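Local coordinates for protein MtVAO615 (Myceliophthora thermophila, PDB 6F72) that carries one bicovalently bound FAD per subunit and is probably a secreted oxidoreductase whose reduced flavin reacts rapidly with molecular oxygen, its substrate still unidentified, at residues A61-K66 / E78-S83; W254-A259 / S272-A277. All coordinates share one frame; numbering follows the deposited sequence.

Contact 1 (A61-K66 / E78-S83); sequences ASVCHK and EELKSS
A disulfide-closed loop brings the 3-10 turn 62-64 against the C-terminal part of helix 74-81, and L80 of that helix is the residue that meets A61, V63 and C64. C64 is bonded through its SG to C77, so the turn is tied to helix 74-81 one residue ahead of 78-83, beside the place where the side chains pack. L80 does its touching with a single methyl. Its CD1 lies 3.6 Å from V63 CG2, and the same carbon is 3.7 Å from the CA of A61, close enough to rest on backbone as well as side chain. A61 CB is a little farther, 4.1 Å from L80 CD1, and the sulfur C64 SG stands 4.2 Å from that methyl. A61 and two residues of the turn, V63 and C64, thus meet one methyl of the leucine from the same side, and the contact is wholly apolar. V63 and L80 cross obliquely: the valine sets CG1 anti to its carbonyl carbon (chi1 -66°), which leaves CG2 between N and C and directed at the leucine. The turn is held by its own backbone, C64 N donating to A61 O at 2.8 Å and H65 N to S62 O at 3.0 Å. On the helix, next to the apolar patch, K81 NZ forms a salt bridge with E78 OE2, three residues back, at 3.4 Å, its hydrogen bond a weak one. The turn follows strand 54-56 in the chain and leads through a loop into helix 74-81. S62 OG is hydrogen-bonded to Q71 within that connection, while both ring nitrogens of H65 are taken up by the carbonyls of V109 and P114. The loop carrying P110 and F111 lies against both the turn, at C64, and the helix, at K81.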
ATOM      1  N   ALA A  61       0.712  21.906  -6.419  1.00 30.65           N
ATOM      2  CA  ALA A  61      -0.100  22.630  -7.417  1.00 31.36           C
ATOM      3  C   ALA A  61      -0.345  24.114  -7.093  1.00 31.67           C
ATOM      4  O   ALA A  61      -1.189  24.761  -7.718  1.00 32.06           O
ATOM      5  CB  ALA A  61      -1.417  21.898  -7.684  1.00 31.11           C
ATOM      6  N   SER A  62       0.409  24.670  -6.143  1.00 31.68           N
ATOM      7  CA  SER A  62       0.344  26.112  -5.884  1.00 32.29           C
ATOM      8  C   SER A  62       0.742  26.924  -7.126  1.00 33.63           C
ATOM      9  O   SER A  62       0.265  28.045  -7.302  1.00 34.13           O
ATOM     10  CB  SER A  62       1.214  26.508  -4.704  1.00 32.07           C
ATOM     11  OG  SER A  62       2.558  26.497  -5.098  1.00 32.65           O
ATOM     12  N   VAL A  63       1.597  26.340  -7.976  1.00 34.38           N
ATOM     13  CA  VAL A  63       1.911  26.889  -9.315  1.00 35.89           C
ATOM     14  C   VAL A  63       0.681  27.080 -10.228  1.00 36.49           C
ATOM     15  O   VAL A  63       0.716  27.863 -11.186  1.00 37.46           O
ATOM     16  CB  VAL A  63       2.998  26.064 -10.062  1.00 36.46           C
ATOM     17  CG1 VAL A  63       4.333  26.175  -9.354  1.00 36.54           C
ATOM     18  CG2 VAL A  63       2.590  24.606 -10.233  1.00 35.94           C
ATOM     19  N   CYS A  64      -0.395  26.364  -9.909  1.00 36.20           N
ATOM     20  CA  CYS A  64      -1.665  26.424 -10.641  1.00 36.81           C
ATOM     21  C   CYS A  64      -2.625  27.476 -10.084  1.00 36.74           C
ATOM     22  O   CYS A  64      -3.731  27.644 -10.602  1.00 36.96           O
ATOM     23  CB  CYS A  64      -2.323  25.043 -10.627  1.00 36.62           C
ATOM     24  SG  CYS A  64      -1.421  23.837 -11.619  1.00 37.83           S
ATOM     25  N   HIS A  65      -2.194  28.185  -9.036  1.00 36.61           N
ATOM     26  CA  HIS A  65      -3.013  29.207  -8.369  1.00 36.84           C
ATOM     27  C   HIS A  65      -2.233  30.467  -8.026  1.00 37.77           C
ATOM     28  O   HIS A  65      -1.013  30.484  -8.127  1.00 38.11           O
ATOM     29  CB  HIS A  65      -3.705  28.639  -7.131  1.00 35.68           C
ATOM     30  CG  HIS A  65      -4.535  27.436  -7.423  1.00 35.11           C
ATOM     31  ND1 HIS A  65      -5.814  27.522  -7.933  1.00 35.37           N
ATOM     32  CD2 HIS A  65      -4.252  26.116  -7.328  1.00 34.46           C
ATOM     33  CE1 HIS A  65      -6.292  26.305  -8.114  1.00 34.94           C
ATOM     34  NE2 HIS A  65      -5.370  25.433  -7.745  1.00 34.43           N
ATOM     35  N   LYS A  66      -2.960  31.502  -7.608  1.00 38.48           N
ATOM     36  CA  LYS A  66      -2.434  32.859  -7.498  1.00 39.87           C
ATOM     37  C   LYS A  66      -2.192  33.317  -6.059  1.00 40.02           C
ATOM     38  O   LYS A  66      -1.283  34.123  -5.813  1.00 40.88           O
ATOM     39  CB  LYS A  66      -3.345  33.823  -8.266  1.00 40.68           C
ATOM     40  CG  LYS A  66      -3.160  33.686  -9.772  1.00 41.40           C
ATOM     41  CD  LYS A  66      -4.424  33.924 -10.583  1.00 42.03           C
ATOM     42  CE  LYS A  66      -4.045  34.386 -11.990  1.00 43.29           C
ATOM     43  NZ  LYS A  66      -5.118  34.169 -13.007  1.00 43.67           N
ATOM     44  N   GLU A  78       0.901  23.173 -16.292  1.00 39.02           N
ATOM     45  CA  GLU A  78       0.562  22.241 -17.375  1.00 39.46           C
ATOM     46  C   GLU A  78       1.340  20.923 -17.313  1.00 39.02           C
ATOM     47  O   GLU A  78       0.788  19.865 -17.640  1.00 38.67           O
ATOM     48  CB  GLU A  78       0.730  22.891 -18.759  1.00 41.00           C
ATOM     49  CG  GLU A  78      -0.196  24.073 -19.063  1.00 41.97           C
ATOM     50  CD  GLU A  78      -1.684  23.750 -18.966  1.00 41.86           C
ATOM     51  OE1 GLU A  78      -2.124  22.736 -19.551  1.00 42.18           O
ATOM     52  OE2 GLU A  78      -2.424  24.519 -18.306  1.00 41.69           O
ATOM     53  N   GLU A  79       2.612  20.994 -16.903  1.00 38.95           N
ATOM     54  CA  GLU A  79       3.459  19.799 -16.719  1.00 38.50           C
ATOM     55  C   GLU A  79       2.971  18.900 -15.577  1.00 36.95           C
ATOM     56  O   GLU A  79       3.087  17.671 -15.653  1.00 36.92           O
ATOM     57  CB  GLU A  79       4.931  20.191 -16.521  1.00 39.23           C
ATOM     58  CG  GLU A  79       5.650  20.552 -17.819  1.00 40.77           C
ATOM     59  CD  GLU A  79       6.938  21.340 -17.606  1.00 41.57           C
ATOM     60  OE1 GLU A  79       7.098  22.420 -18.234  1.00 42.83           O
ATOM     61  OE2 GLU A  79       7.799  20.888 -16.822  1.00 41.43           O
ATOM     62  N   LEU A  80       2.420  19.517 -14.531  1.00 35.74           N
ATOM     63  CA  LEU A  80       1.792  18.795 -13.421  1.00 34.35           C
ATOM     64  C   LEU A  80       0.563  17.983 -13.853  1.00 33.88           C
ATOM     65  O   LEU A  80       0.311  16.893 -13.321  1.00 33.39           O
ATOM     66  CB  LEU A  80       1.383  19.770 -12.305  1.00 33.73           C
ATOM     67  CG  LEU A  80       2.389  20.452 -11.379  1.00 33.46           C
ATOM     68  CD1 LEU A  80       1.590  21.171 -10.314  1.00 32.86           C
ATOM     69  CD2 LEU A  80       3.372  19.486 -10.723  1.00 33.03           C
ATOM     70  N   LYS A  81      -0.182  18.523 -14.820  1.00 34.05           N
ATOM     71  CA  LYS A  81      -1.458  17.949 -15.278  1.00 33.52           C
ATOM     72  C   LYS A  81      -1.334  16.592 -15.946  1.00 33.44           C
ATOM     73  O   LYS A  81      -2.069  15.664 -15.591  1.00 32.93           O
ATOM     74  CB  LYS A  81      -2.177  18.906 -16.227  1.00 34.11           C
ATOM     75  CG  LYS A  81      -2.765  20.123 -15.545  1.00 33.94           C
ATOM     76  CD  LYS A  81      -3.400  21.040 -16.571  1.00 34.66           C
ATOM     77  CE  LYS A  81      -3.810  22.349 -15.935  1.00 34.63           C
ATOM     78  NZ  LYS A  81      -4.937  22.945 -16.694  1.00 35.21           N
ATOM     79  N   SER A  82      -0.404  16.469 -16.890  1.00 33.92           N
ATOM     80  CA  SER A  82      -0.327  15.282 -17.743  1.00 34.24           C
ATOM     81  C   SER A  82      -0.049  13.962 -17.009  1.00 33.56           C
ATOM     82  O   SER A  82      -0.377  12.898 -17.533  1.00 33.84           O
ATOM     83  CB  SER A  82       0.678  15.489 -18.871  1.00 35.34           C
ATOM     84  OG  SER A  82       1.967  15.709 -18.338  1.00 35.46           O
ATOM     85  N   SER A  83       0.533  14.030 -15.804  1.00 32.65           N
ATOM     86  CA  SER A  83       0.850  12.827 -15.020  1.00 31.79           C
ATOM     87  C   SER A  83       0.290  12.825 -13.589  1.00 30.53           C
ATOM     88  O   SER A  83       0.710  12.005 -12.763  1.00 29.94           O
ATOM     89  CB  SER A  83       2.369  12.613 -14.994  1.00 32.16           C
ATOM     90  OG  SER A  83       2.875  12.434 -16.305  1.00 33.30           O
TER

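Contact 2 (W254-A259 / S272-A277)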
ATOM      1  N   TRP A 254      12.858  -4.191  13.345  1.00 20.25           N
ATOM      2  CA  TRP A 254      12.338  -2.837  13.161  1.00 20.16           C
ATOM      3  C   TRP A 254      13.153  -1.936  14.066  1.00 20.57           C
ATOM      4  O   TRP A 254      13.287  -2.216  15.261  1.00 20.82           O
ATOM      5  CB  TRP A 254      10.876  -2.717  13.597  1.00 19.95           C
ATOM      6  CG  TRP A 254       9.891  -3.479  12.759  1.00 19.68           C
ATOM      7  CD1 TRP A 254       9.237  -4.641  13.104  1.00 19.64           C
ATOM      8  CD2 TRP A 254       9.436  -3.132  11.450  1.00 19.45           C
ATOM      9  NE1 TRP A 254       8.406  -5.038  12.079  1.00 19.46           N
ATOM     10  CE2 TRP A 254       8.510  -4.132  11.050  1.00 19.30           C
ATOM     11  CE3 TRP A 254       9.728  -2.073  10.559  1.00 19.41           C
ATOM     12  CZ2 TRP A 254       7.870  -4.103   9.806  1.00 19.14           C
ATOM     13  CZ3 TRP A 254       9.100  -2.056   9.318  1.00 19.22           C
ATOM     14  CH2 TRP A 254       8.175  -3.058   8.957  1.00 19.08           C
ATOM     15  N   GLU A 255      13.674  -0.853  13.497  1.00 20.68           N
ATOM     16  CA  GLU A 255      14.267   0.216  14.278  1.00 21.12           C
ATOM     17  C   GLU A 255      13.255   1.358  14.319  1.00 20.96           C
ATOM     18  O   GLU A 255      12.739   1.770  13.289  1.00 20.64           O
ATOM     19  CB  GLU A 255      15.584   0.653  13.649  1.00 21.51           C
ATOM     20  CG  GLU A 255      16.280   1.790  14.386  1.00 22.04           C
ATOM     21  CD  GLU A 255      17.311   2.503  13.541  1.00 22.39           C
ATOM     22  OE1 GLU A 255      17.530   2.106  12.374  1.00 22.17           O
ATOM     23  OE2 GLU A 255      17.911   3.478  14.054  1.00 22.99           O
ATOM     24  N   VAL A 256      12.956   1.818  15.532  1.00 21.24           N
ATOM     25  CA  VAL A 256      11.834   2.710  15.797  1.00 21.17           C
ATOM     26  C   VAL A 256      12.150   3.798  16.818  1.00 21.79           C
ATOM     27  O   VAL A 256      13.110   3.691  17.577  1.00 22.19           O
ATOM     28  CB  VAL A 256      10.551   1.951  16.290  1.00 20.86           C
ATOM     29  CG1 VAL A 256      10.222   0.752  15.415  1.00 20.37           C
ATOM     30  CG2 VAL A 256      10.637   1.563  17.764  1.00 21.20           C
ATOM     31  N   VAL A 257      11.318   4.844  16.792  1.00 21.91           N
ATOM     32  CA  VAL A 257      11.142   5.773  17.902  1.00 22.52           C
ATOM     33  C   VAL A 257       9.690   5.648  18.370  1.00 22.48           C
ATOM     34  O   VAL A 257       8.742   5.764  17.581  1.00 22.12           O
ATOM     35  CB  VAL A 257      11.446   7.240  17.517  1.00 22.82           C
ATOM     36  CG1 VAL A 257      11.293   8.149  18.729  1.00 23.37           C
ATOM     37  CG2 VAL A 257      12.848   7.376  16.942  1.00 23.04           C
ATOM     38  N   THR A 258       9.531   5.421  19.663  1.00 23.01           N
ATOM     39  CA  THR A 258       8.221   5.307  20.282  1.00 23.11           C
ATOM     40  C   THR A 258       7.696   6.690  20.626  1.00 23.63           C
ATOM     41  O   THR A 258       8.463   7.674  20.603  1.00 24.16           O
ATOM     42  CB  THR A 258       8.301   4.452  21.558  1.00 23.47           C
ATOM     43  OG1 THR A 258       9.283   5.019  22.434  1.00 24.19           O
ATOM     44  CG2 THR A 258       8.728   3.062  21.207  1.00 23.12           C
ATOM     45  N   ALA A 259       6.405   6.757  20.954  1.00 23.66           N
ATOM     46  CA  ALA A 259       5.702   7.996  21.311  1.00 24.12           C
ATOM     47  C   ALA A 259       6.411   8.824  22.377  1.00 24.97           C
ATOM     48  O   ALA A 259       6.476  10.054  22.262  1.00 25.32           O
ATOM     49  CB  ALA A 259       4.277   7.698  21.741  1.00 24.08           C
ATOM     50  N   SER A 272       9.424  -7.920  21.649  1.00 21.34           N
ATOM     51  CA  SER A 272       8.893  -8.843  20.645  1.00 20.85           C
ATOM     52  C   SER A 272       7.439  -8.560  20.306  1.00 20.39           C
ATOM     53  O   SER A 272       6.996  -8.822  19.188  1.00 19.98           O
ATOM     54  CB  SER A 272       9.067 -10.291  21.110  1.00 21.24           C
ATOM     55  OG  SER A 272       8.376 -10.508  22.327  1.00 21.61           O
ATOM     56  N   ASP A 273       6.724  -8.026  21.291  1.00 20.51           N
ATOM     57  CA  ASP A 273       5.328  -7.688  21.168  1.00 20.28           C
ATOM     58  C   ASP A 273       5.150  -6.508  20.198  1.00 19.83           C
ATOM     59  O   ASP A 273       4.211  -6.511  19.385  1.00 19.56           O
ATOM     60  CB  ASP A 273       4.686  -7.445  22.551  1.00 20.71           C
ATOM     61  CG  ASP A 273       5.374  -6.353  23.366  1.00 20.98           C
ATOM     62  OD1 ASP A 273       6.486  -5.889  23.012  1.00 20.93           O
ATOM     63  OD2 ASP A 273       4.796  -5.956  24.398  1.00 21.35           O
ATOM     64  N   LEU A 274       6.071  -5.536  20.264  1.00 19.78           N
ATOM     65  CA  LEU A 274       6.138  -4.465  19.277  1.00 19.40           C
ATOM     66  C   LEU A 274       6.523  -4.992  17.893  1.00 19.03           C
ATOM     67  O   LEU A 274       5.922  -4.562  16.888  1.00 18.75           O
ATOM     68  CB  LEU A 274       7.042  -3.304  19.718  1.00 19.59           C
ATOM     69  CG  LEU A 274       7.114  -2.019  18.850  1.00 19.36           C
ATOM     70  CD1 LEU A 274       5.786  -1.265  18.706  1.00 19.18           C
ATOM     71  CD2 LEU A 274       8.176  -1.075  19.392  1.00 19.70           C
ATOM     72  N   TYR A 275       7.470  -5.927  17.836  1.00 19.10           N
ATOM     73  CA  TYR A 275       7.867  -6.556  16.566  1.00 18.84           C
ATOM     74  C   TYR A 275       6.646  -7.225  15.895  1.00 18.66           C
ATOM     75  O   TYR A 275       6.464  -7.125  14.676  1.00 18.38           O
ATOM     76  CB  TYR A 275       9.043  -7.558  16.747  1.00 19.06           C
ATOM     77  CG  TYR A 275       9.228  -8.455  15.538  1.00 18.90           C
ATOM     78  CD1 TYR A 275       8.501  -9.657  15.417  1.00 18.95           C
ATOM     79  CD2 TYR A 275      10.077  -8.095  14.490  1.00 18.78           C
ATOM     80  CE1 TYR A 275       8.615 -10.453  14.285  1.00 18.90           C
ATOM     81  CE2 TYR A 275      10.210  -8.898  13.357  1.00 18.70           C
ATOM     82  CZ  TYR A 275       9.475 -10.071  13.259  1.00 18.78           C
ATOM     83  OH  TYR A 275       9.578 -10.888  12.152  1.00 18.79           O
ATOM     84  N   TRP A 276       5.844  -7.910  16.720  1.00 18.89           N
ATOM     85  CA  TRP A 276       4.645  -8.638  16.302  1.00 18.87           C
ATOM     86  C   TRP A 276       3.586  -7.685  15.657  1.00 18.61           C
ATOM     87  O   TRP A 276       3.143  -7.927  14.524  1.00 18.43           O
ATOM     88  CB  TRP A 276       4.087  -9.402  17.509  1.00 19.29           C
ATOM     89  CG  TRP A 276       2.865 -10.230  17.241  1.00 19.43           C
ATOM     90  CD1 TRP A 276       2.835 -11.529  16.805  1.00 19.64           C
ATOM     91  CD2 TRP A 276       1.501  -9.840  17.444  1.00 19.51           C
ATOM     92  NE1 TRP A 276       1.524 -11.961  16.686  1.00 19.80           N
ATOM     93  CE2 TRP A 276       0.686 -10.954  17.080  1.00 19.73           C
ATOM     94  CE3 TRP A 276       0.879  -8.661  17.890  1.00 19.48           C
ATOM     95  CZ2 TRP A 276      -0.718 -10.922  17.148  1.00 19.92           C
ATOM     96  CZ3 TRP A 276      -0.532  -8.623  17.951  1.00 19.66           C
ATOM     97  CH2 TRP A 276      -1.309  -9.751  17.573  1.00 19.89           C
ATOM     98  N   ALA A 277       3.234  -6.617  16.391  1.00 18.62           N
ATOM     99  CA  ALA A 277       2.324  -5.556  15.972  1.00 18.46           C
ATOM    100  C   ALA A 277       2.777  -4.851  14.706  1.00 18.15           C
ATOM    101  O   ALA A 277       1.968  -4.659  13.811  1.00 18.02           O
ATOM    102  CB  ALA A 277       2.107  -4.545  17.094  1.00 18.63           C
TER
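W254 and Y275 supply the aromatic half of this contact between strand 251-257 and helix 272-278. Their closest carbons, W254 CD1 and Y275 CD2, are 3.8 Å apart, and the planes of the indole five-membered ring and the phenol ring meet at 49°, an oblique pairing. The tyrosine swings CG anti to its own N (chi1 166°), which brings the ring across the indole, the two side chains crossing at about a right angle. The aliphatic half is V256 and L274, which approach tip to tip, V256 CG2 lying 4.0 Å from L274 CD2. Polar ends are satisfied elsewhere: W254 NE1 is hydrogen-bonded to S279 OG just past the helix, and Y275 OH to the carbonyl of V251 at the start of the strand. On the helix itself D273 OD1 accepts from L274 N at 2.8 Å, the N-H meeting it from above the carboxylate plane, while OD2 forms a salt bridge with K545 of helix 536-546. All four contacting residues are buried, and the W254 side chain is about 7 Å from the bound FAD. This is a helix packed on one face of an antiparallel sheet, within the PCMH-type FAD-binding domain.

Contact 2 is core and contact 1 more peripheral: all four touching residues of 254-259 / 272-277 are buried, against two of four in 61-66 / 78-83. They share no helix or strand, their centres are 39 Å apart, and their nearest atoms are about 27 Å from each other. Both depend on apolar side chains across the gap, but what joins the segments differs. Contact 1 has a disulfide beside it and a single leucine methyl gathering small groups; contact 2 pairs an aromatic couple with an aliphatic one, and its polar groups bond to residues around it. Only contact 2 packs a helix against a sheet.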